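Local coordinates for EmGH1 (Erythrobacter marinus, PDB 5Z87), which belongs to glycoside hydrolase family 3 and is probably a beta-glucosidase, releasing glucose from beta-linked sugars, at residues I485-E490 with E502-D507. Residues are numbered along the deposited sequence; the frame is centred on the assembly and turned at random.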
# COMPACT_ATOMS: atom_id res chain seq x y z
N ILE A 485 26.70 2.54 -12.91
CA ILE A 485 25.57 2.59 -11.99
C ILE A 485 26.12 2.79 -10.58
O ILE A 485 25.80 3.77 -9.89
CB ILE A 485 24.71 1.32 -12.09
CG1 ILE A 485 24.00 1.27 -13.45
CG2 ILE A 485 23.73 1.22 -10.93
CD1 ILE A 485 23.33 -0.06 -13.76
N THR A 486 26.97 1.87 -10.16
CA THR A 486 27.62 1.95 -8.86
C THR A 486 29.11 2.20 -9.05
O THR A 486 29.72 1.73 -10.02
CB THR A 486 27.37 0.67 -8.07
OG1 THR A 486 27.39 -0.45 -8.97
CG2 THR A 486 26.00 0.74 -7.41
N ALA A 487 29.69 2.97 -8.13
CA ALA A 487 31.09 3.34 -8.26
C ALA A 487 31.99 2.14 -7.98
O ALA A 487 31.73 1.34 -7.07
CB ALA A 487 31.43 4.49 -7.32
N GLY A 488 33.04 2.01 -8.79
CA GLY A 488 33.92 0.86 -8.72
C GLY A 488 33.42 -0.36 -9.46
O GLY A 488 34.12 -1.38 -9.47
N ASP A 489 32.23 -0.30 -10.05
CA ASP A 489 31.68 -1.40 -10.83
C ASP A 489 31.66 -0.97 -12.29
O ASP A 489 30.63 -0.58 -12.85
CB ASP A 489 30.27 -1.83 -10.31
CG ASP A 489 30.32 -2.39 -8.88
OD1 ASP A 489 31.20 -3.25 -8.59
OD2 ASP A 489 29.49 -1.98 -8.04
N GLU A 490 32.85 -1.01 -12.91
CA GLU A 490 33.03 -0.73 -14.33
C GLU A 490 33.90 -1.83 -14.93
O GLU A 490 34.67 -2.49 -14.23
CB GLU A 490 33.68 0.64 -14.57
CG GLU A 490 32.91 1.83 -14.01
CD GLU A 490 33.56 3.17 -14.37
OE1 GLU A 490 34.35 3.20 -15.34
OE2 GLU A 490 33.27 4.18 -13.69
N GLU A 502 30.59 -1.14 1.37
CA GLU A 502 29.23 -0.73 1.09
C GLU A 502 29.18 -0.04 -0.27
O GLU A 502 30.07 0.73 -0.64
CB GLU A 502 28.72 0.22 2.17
CG GLU A 502 28.45 -0.46 3.50
CD GLU A 502 28.89 0.39 4.67
OE1 GLU A 502 28.93 1.63 4.52
OE2 GLU A 502 29.20 -0.18 5.74
N SER A 503 28.13 -0.33 -1.02
CA SER A 503 28.02 0.18 -2.38
C SER A 503 27.69 1.67 -2.35
O SER A 503 26.89 2.14 -1.52
CB SER A 503 26.95 -0.60 -3.14
OG SER A 503 26.70 -0.05 -4.41
N VAL A 504 28.32 2.43 -3.25
CA VAL A 504 28.07 3.86 -3.41
C VAL A 504 27.65 4.12 -4.85
O VAL A 504 28.07 3.44 -5.79
CB VAL A 504 29.30 4.71 -3.02
CG1 VAL A 504 29.90 4.21 -1.72
CG2 VAL A 504 30.34 4.67 -4.09
N GLN A 505 26.78 5.12 -5.04
CA GLN A 505 26.30 5.42 -6.38
C GLN A 505 27.40 6.05 -7.23
O GLN A 505 28.27 6.76 -6.72
CB GLN A 505 25.08 6.34 -6.31
CG GLN A 505 24.29 6.40 -7.61
CD GLN A 505 23.05 7.26 -7.48
OE1 GLN A 505 22.67 7.65 -6.39
NE2 GLN A 505 22.42 7.57 -8.61
N ALA A 506 27.36 5.79 -8.53
CA ALA A 506 28.40 6.29 -9.41
C ALA A 506 28.36 7.81 -9.49
O ALA A 506 27.30 8.44 -9.35
CB ALA A 506 28.27 5.69 -10.80
N ASP A 507 29.53 8.41 -9.71
CA ASP A 507 29.64 9.87 -9.72
C ASP A 507 29.05 10.44 -11.01
O ASP A 507 29.42 10.00 -12.11
CB ASP A 507 31.10 10.30 -9.57
CG ASP A 507 31.28 11.79 -9.72
OD1 ASP A 507 30.48 12.56 -9.15
OD2 ASP A 507 32.22 12.21 -10.42
O HOH W 1 23.95 5.52 -10.90
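With chi1 of Thr-486 at 37°, its CG2 lies beside its own backbone N and comes up against Ser-503, whose OG swings anti to the backbone N (chi1 173°) and stands 3.2 Å from Thr-486 CG2. The same rotation turns Thr-486 OG1 the other way, to the anti lone pair of Asp-489 OD2 at 2.8 Å; Asn-535 also bonds this hydroxyl, which fixes the side chain across a type II turn from Thr-486 to Asp-489. The backbones of the two loop segments meet in a single antiparallel bridge, with Thr-486 and Gln-505 as the non-hydrogen-bonded pair. Ala-487 N donates to Val-504 O at 2.9 Å, and Ala-506 N donates to Ile-485 O, also at 2.9 Å. A water donates a further bond to Ile-485 O and is weakly linked to Gln-505 NE2. Beside the bridge, Ala-487 CB presses tightly on Val-504 CG2, 3.4 Å away. Phe-653 of the second subunit packs on Thr-486, Ser-503 and Gln-505. Both segments belong to the long connection between edge strand 476-480 of the C-terminal domain's mixed sheet and helix 508-522, whose N-cap is Asp-507 and whose Asn-511 touches Ala-506.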